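Lipoprotein YgdI/YgdR-like SH3-like domain-containing protein (Shewanella oneidensis, PDB 2RB6) is of unknown function but is probably a membrane-anchored bacterial lipoprotein whose exported part folds as a small SH3-like beta domain. Local coordinates at residues Y5-K10 and E45-I50; K13-D18 and Y30-E35. One frame throughout, in Å; residues are numbered along the deposited sequence.

Contact 1. Residues Y5-K10 and E45-I50; sequences YIMSTK and EDVTQI
Ser8 carries most of the hydrogen bonding between strand 5-9 and the antiparallel strand 47-50, whose axes come within 4.7 Å at 158°. Its carbonyl O takes the backbone N of Thr48 at 2.8 Å, while its own N reaches Gln49 O by a longer bond of 3.3 Å. Where strand 5-9 ends, Lys10 N donates to Asp46 O (2.8 Å). The same Asp46 O receives a CA-H...O contact from Thr9 CA at 3.1 Å. Among polar side chains, with CG between the backbone N and the carbonyl carbon (chi1 52°), the extended Gln49 chain runs alongside Ser8; NE2 makes a weak bond of 3.5 Å to Ser8 OG. Apolar contacts lie on the other face of the sheet. The selenomethionine Met7 bends at chi3 to lay CE against Val47 CG2 (3.5 Å), and Ile50 CG2 meets the edge of the Tyr5 ring, near its plane. Pro21, Tyr30 and Tyr32 cover this side. Backbone bonds therefore tie the first strand of the SH3-like domain to the last, with polar Ser8 and Gln49 on one face and a mainly apolar set, Met7, Val47 and Ile50 with Thr9, on the other.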
loop_
_atom_site.group_PDB
_atom_site.type_symbol
_atom_site.label_atom_id
_atom_site.label_comp_id
_atom_site.label_asym_id
_atom_site.label_seq_id
_atom_site.Cartn_x
_atom_site.Cartn_y
_atom_site.Cartn_z
ATOM N N TYR A 5 2.349 1.159 -6.506
ATOM C CA TYR A 5 2.490 0.355 -5.310
ATOM C C TYR A 5 1.453 -0.730 -5.172
ATOM O O TYR A 5 0.305 -0.576 -5.571
ATOM C CB TYR A 5 2.494 1.234 -4.061
ATOM C CG TYR A 5 3.770 2.005 -3.894
ATOM C CD1 TYR A 5 3.937 3.259 -4.493
ATOM C CD2 TYR A 5 4.818 1.485 -3.143
ATOM C CE1 TYR A 5 5.119 3.971 -4.343
ATOM C CE2 TYR A 5 6.006 2.191 -2.986
ATOM C CZ TYR A 5 6.149 3.431 -3.582
ATOM O OH TYR A 5 7.312 4.139 -3.384
ATOM N N ILE A 6 1.896 -1.839 -4.598
ATOM C CA ILE A 6 1.061 -2.997 -4.380
ATOM C C ILE A 6 1.440 -3.608 -3.039
ATOM O O ILE A 6 2.626 -3.770 -2.730
ATOM C CB ILE A 6 1.276 -4.046 -5.492
ATOM C CG1 ILE A 6 0.692 -3.542 -6.809
ATOM C CG2 ILE A 6 0.660 -5.364 -5.090
ATOM C CD1 ILE A 6 0.934 -4.481 -7.974
HETATM N N MSE A 7 0.419 -3.926 -2.247
HETATM C CA MSE A 7 0.610 -4.535 -0.943
HETATM C C MSE A 7 -0.014 -5.923 -0.963
HETATM O O MSE A 7 -1.134 -6.117 -1.459
HETATM C CB MSE A 7 -0.077 -3.707 0.134
HETATM C CG MSE A 7 0.255 -2.235 0.082
HETATM SE SE MSE A 7 -0.714 -1.221 1.430
HETATM C CE MSE A 7 0.363 -1.779 2.950
ATOM N N SER A 8 0.718 -6.887 -0.422
ATOM C CA SER A 8 0.237 -8.257 -0.353
ATOM C C SER A 8 -0.164 -8.573 1.077
ATOM O O SER A 8 0.594 -8.332 2.016
ATOM C CB SER A 8 1.316 -9.228 -0.841
ATOM O OG SER A 8 1.414 -9.198 -2.257
ATOM N N THR A 9 -1.375 -9.102 1.225
ATOM C CA THR A 9 -1.936 -9.453 2.527
ATOM C C THR A 9 -1.699 -10.917 2.857
ATOM O O THR A 9 -1.762 -11.784 1.986
ATOM C CB THR A 9 -3.453 -9.187 2.558
ATOM O OG1 THR A 9 -3.696 -7.796 2.320
ATOM C CG2 THR A 9 -4.046 -9.579 3.905
ATOM N N LYS A 10 -1.437 -11.182 4.129
ATOM C CA LYS A 10 -1.184 -12.537 4.605
ATOM C C LYS A 10 -2.260 -13.532 4.171
ATOM O O LYS A 10 -1.966 -14.704 3.915
ATOM C CB LYS A 10 -1.086 -12.540 6.128
ATOM C CG LYS A 10 -0.282 -13.696 6.684
ATOM C CD LYS A 10 -0.109 -13.579 8.192
ATOM C CE LYS A 10 0.937 -14.565 8.692
ATOM N NZ LYS A 10 0.637 -15.970 8.292
ATOM N N GLU A 45 0.506 -5.878 10.512
ATOM C CA GLU A 45 0.650 -7.323 10.615
ATOM C C GLU A 45 -0.046 -8.098 9.492
ATOM O O GLU A 45 0.292 -9.254 9.237
ATOM C CB GLU A 45 0.104 -7.795 11.958
ATOM C CG GLU A 45 -1.320 -7.363 12.213
ATOM C CD GLU A 45 -1.916 -8.006 13.453
ATOM O OE1 GLU A 45 -1.258 -7.968 14.515
ATOM O OE2 GLU A 45 -3.047 -8.541 13.364
ATOM N N ASP A 46 -1.016 -7.475 8.828
ATOM C CA ASP A 46 -1.736 -8.136 7.737
ATOM C C ASP A 46 -0.956 -8.035 6.423
ATOM O O ASP A 46 -1.267 -8.735 5.448
ATOM C CB ASP A 46 -3.121 -7.498 7.547
ATOM C CG ASP A 46 -4.195 -8.110 8.453
ATOM O OD1 ASP A 46 -3.888 -8.458 9.615
ATOM O OD2 ASP A 46 -5.357 -8.225 8.000
ATOM N N VAL A 47 0.057 -7.168 6.400
ATOM C CA VAL A 47 0.861 -6.952 5.198
ATOM C C VAL A 47 2.162 -7.760 5.189
ATOM O O VAL A 47 2.987 -7.628 6.086
ATOM C CB VAL A 47 1.188 -5.448 5.045
ATOM C CG1 VAL A 47 2.049 -5.208 3.806
ATOM C CG2 VAL A 47 -0.102 -4.654 4.968
ATOM N N THR A 48 2.341 -8.599 4.174
ATOM C CA THR A 48 3.558 -9.396 4.081
ATOM C C THR A 48 4.692 -8.645 3.375
ATOM O O THR A 48 5.867 -8.823 3.708
ATOM C CB THR A 48 3.313 -10.744 3.344
ATOM O OG1 THR A 48 2.811 -10.496 2.025
ATOM C CG2 THR A 48 2.315 -11.607 4.116
ATOM N N GLN A 49 4.345 -7.784 2.424
ATOM C CA GLN A 49 5.358 -7.038 1.684
ATOM C C GLN A 49 4.793 -5.803 0.982
ATOM O O GLN A 49 3.594 -5.728 0.697
ATOM C CB GLN A 49 5.987 -7.965 0.632
ATOM C CG GLN A 49 4.937 -8.645 -0.250
ATOM C CD GLN A 49 5.512 -9.689 -1.199
ATOM O OE1 GLN A 49 6.590 -10.245 -0.964
ATOM N NE2 GLN A 49 4.776 -9.979 -2.267
ATOM N N ILE A 50 5.658 -4.832 0.709
ATOM C CA ILE A 50 5.247 -3.637 -0.016
ATOM C C ILE A 50 6.097 -3.574 -1.285
ATOM O O ILE A 50 7.325 -3.507 -1.217
ATOM C CB ILE A 50 5.441 -2.369 0.827
ATOM C CG1 ILE A 50 4.478 -2.405 2.020
ATOM C CG2 ILE A 50 5.202 -1.126 -0.043
ATOM C CD1 ILE A 50 4.699 -1.306 3.039
#

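Contact 2. Residues K13-D18 and Y30-E35; sequences KMITSD and YLYYDE
Tyr32, which has the most surface buried here, reaches its ring across from strand 30-33 to Ile15 and Ser17 of strand 14-17. Ile15 crosses the phenol end at about a right angle, touching it with the CG2 branch, which lies 3.4 Å from Tyr32 CZ and 3.1 Å from Tyr32 OH. Nearer the base of the ring, Ser17 CB approaches Tyr32 CD1 obliquely at 3.9 Å. The two strands run at 60° and their axes stay 7.1 Å apart, so side chains bridge the gap between two three-stranded antiparallel sheets: the packing of a small SH3-like barrel, with Pro21 and Val40 also against Tyr32. Ser17 is the polar side of the contact. Its OG hydrogen-bonds Ser19 O and, held opposite the backbone N by a chi1 of 177°, also lies 3.1 Å from Tyr33 O. A water 2.9 Å from Ser17 OG accepts a hydrogen bond from Tyr33 N at 3.1 Å, linking the hydroxyl to the backbone of the facing strand. Farther along, Glu35 bends at chi2 and brings OE2 loosely near Thr16 O and OG1, without a hydrogen bond.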
loop_
_atom_site.group_PDB
_atom_site.type_symbol
_atom_site.label_atom_id
_atom_site.label_comp_id
_atom_site.label_asym_id
_atom_site.label_seq_id
_atom_site.Cartn_x
_atom_site.Cartn_y
_atom_site.Cartn_z
ATOM N N LYS A 13 -4.685 -11.840 -0.289
ATOM C CA LYS A 13 -5.192 -10.704 -1.056
ATOM C C LYS A 13 -4.058 -9.807 -1.558
ATOM O O LYS A 13 -2.909 -9.933 -1.137
ATOM C CB LYS A 13 -6.154 -9.869 -0.200
ATOM C CG LYS A 13 -7.435 -10.591 0.215
ATOM C CD LYS A 13 -8.274 -10.987 -0.995
ATOM C CE LYS A 13 -9.623 -11.578 -0.587
ATOM N NZ LYS A 13 -9.489 -12.798 0.260
HETATM N N MSE A 14 -4.405 -8.894 -2.458
HETATM C CA MSE A 14 -3.455 -7.961 -3.046
HETATM C C MSE A 14 -4.147 -6.598 -3.135
HETATM O O MSE A 14 -5.352 -6.527 -3.374
HETATM C CB MSE A 14 -3.049 -8.482 -4.431
HETATM C CG MSE A 14 -1.986 -7.690 -5.180
HETATM SE SE MSE A 14 -2.736 -6.593 -6.596
HETATM C CE MSE A 14 -3.642 -7.982 -7.613
ATOM N N ILE A 15 -3.396 -5.521 -2.913
ATOM C CA ILE A 15 -3.961 -4.169 -2.967
ATOM C C ILE A 15 -3.019 -3.182 -3.670
ATOM O O ILE A 15 -1.812 -3.158 -3.408
ATOM C CB ILE A 15 -4.278 -3.652 -1.538
ATOM C CG1 ILE A 15 -5.307 -4.571 -0.879
ATOM C CG2 ILE A 15 -4.828 -2.238 -1.593
ATOM C CD1 ILE A 15 -5.561 -4.256 0.584
ATOM N N THR A 16 -3.578 -2.370 -4.564
ATOM C CA THR A 16 -2.786 -1.386 -5.299
ATOM C C THR A 16 -2.962 0.033 -4.746
ATOM O O THR A 16 -3.923 0.317 -4.038
ATOM C CB THR A 16 -3.156 -1.381 -6.806
ATOM O OG1 THR A 16 -4.502 -0.916 -6.977
ATOM C CG2 THR A 16 -3.037 -2.780 -7.383
ATOM N N SER A 17 -2.018 0.911 -5.076
ATOM C CA SER A 17 -2.023 2.309 -4.639
ATOM C C SER A 17 -1.028 3.111 -5.484
ATOM O O SER A 17 0.018 2.592 -5.876
ATOM C CB SER A 17 -1.630 2.401 -3.161
ATOM O OG SER A 17 -1.569 3.751 -2.738
ATOM N N ASP A 18 -1.338 4.373 -5.767
ATOM C CA ASP A 18 -0.418 5.183 -6.573
ATOM C C ASP A 18 0.564 5.990 -5.715
ATOM O O ASP A 18 1.429 6.692 -6.245
ATOM C CB ASP A 18 -1.195 6.105 -7.531
ATOM C CG ASP A 18 -1.912 5.328 -8.647
ATOM O OD1 ASP A 18 -1.239 4.612 -9.429
ATOM O OD2 ASP A 18 -3.154 5.439 -8.745
ATOM N N TYR A 30 -1.169 0.883 8.201
ATOM C CA TYR A 30 -0.583 1.416 6.970
ATOM C C TYR A 30 -1.653 2.238 6.259
ATOM O O TYR A 30 -2.733 1.734 5.950
ATOM C CB TYR A 30 -0.121 0.290 6.034
ATOM C CG TYR A 30 1.358 -0.040 6.104
ATOM C CD1 TYR A 30 2.318 0.841 5.597
ATOM C CD2 TYR A 30 1.800 -1.231 6.683
ATOM C CE1 TYR A 30 3.677 0.542 5.663
ATOM C CE2 TYR A 30 3.154 -1.539 6.758
ATOM C CZ TYR A 30 4.087 -0.650 6.249
ATOM O OH TYR A 30 5.425 -0.958 6.329
ATOM N N LEU A 31 -1.357 3.510 6.019
ATOM C CA LEU A 31 -2.287 4.388 5.320
ATOM C C LEU A 31 -1.873 4.429 3.855
ATOM O O LEU A 31 -0.679 4.479 3.530
ATOM C CB LEU A 31 -2.256 5.806 5.902
ATOM C CG LEU A 31 -3.118 6.181 7.120
ATOM C CD1 LEU A 31 -4.566 6.411 6.692
ATOM C CD2 LEU A 31 -3.031 5.094 8.187
ATOM N N TYR A 32 -2.867 4.410 2.977
ATOM C CA TYR A 32 -2.614 4.429 1.555
ATOM C C TYR A 32 -3.855 4.986 0.855
ATOM O O TYR A 32 -4.903 5.122 1.480
ATOM C CB TYR A 32 -2.288 3.002 1.093
ATOM C CG TYR A 32 -3.472 2.061 0.961
ATOM C CD1 TYR A 32 -4.187 1.989 -0.227
ATOM C CD2 TYR A 32 -3.845 1.204 2.006
ATOM C CE1 TYR A 32 -5.237 1.090 -0.390
ATOM C CE2 TYR A 32 -4.901 0.288 1.860
ATOM C CZ TYR A 32 -5.588 0.243 0.649
ATOM O OH TYR A 32 -6.611 -0.655 0.446
ATOM N N TYR A 33 -3.732 5.331 -0.426
ATOM C CA TYR A 33 -4.867 5.869 -1.179
ATOM C C TYR A 33 -5.410 4.876 -2.187
ATOM O O TYR A 33 -4.655 4.247 -2.920
ATOM C CB TYR A 33 -4.484 7.168 -1.901
ATOM C CG TYR A 33 -4.222 8.310 -0.964
ATOM C CD1 TYR A 33 -3.031 8.378 -0.238
ATOM C CD2 TYR A 33 -5.181 9.299 -0.760
ATOM C CE1 TYR A 33 -2.802 9.400 0.675
ATOM C CE2 TYR A 33 -4.963 10.325 0.149
ATOM C CZ TYR A 33 -3.768 10.369 0.867
ATOM O OH TYR A 33 -3.546 11.374 1.787
ATOM N N ASP A 34 -6.731 4.752 -2.219
ATOM C CA ASP A 34 -7.386 3.828 -3.130
ATOM C C ASP A 34 -7.695 4.467 -4.484
ATOM O O ASP A 34 -7.707 5.693 -4.633
ATOM C CB ASP A 34 -8.683 3.308 -2.503
ATOM C CG ASP A 34 -9.826 4.306 -2.607
ATOM O OD1 ASP A 34 -9.634 5.482 -2.236
ATOM O OD2 ASP A 34 -10.925 3.909 -3.054
ATOM N N GLU A 35 -7.945 3.611 -5.467
ATOM C CA GLU A 35 -8.267 4.033 -6.825
ATOM C C GLU A 35 -9.533 4.882 -6.787
ATOM O O GLU A 35 -10.546 4.452 -6.239
ATOM C CB GLU A 35 -8.507 2.799 -7.703
ATOM C CG GLU A 35 -7.732 1.537 -7.284
ATOM C CD GLU A 35 -8.235 0.913 -5.975
ATOM O OE1 GLU A 35 -9.448 0.610 -5.880
ATOM O OE2 GLU A 35 -7.415 0.713 -5.047
HETATM O O HOH W 1 -0.609 5.435 -0.595
#

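How the contacts relate
Contact 1 joins neighbouring strands within one sheet and lies largely at the surface; contact 2, closer to the centre of the chain and partly buried, packs that sheet against the other. Accordingly, main-chain hydrogen bonds dominate the first, whereas side chains and a water span the second. Strands 4-9 and 14-17 are sheet neighbours: Met7 N lies 2.6 Å from Ile15 O, and Tyr5 O 2.8 Å from Ser17 N, both probable hydrogen bonds. Strand 4-9 thus stands between strands 14-17 and 47-53. The apolar side of contact 1 also reaches strand 29-33, where Ile50 CD1 packs 3.3 Å from Tyr30 CZ; Met7 touches Tyr32, the main residue of contact 2, so both contacts face the same inter-sheet interior.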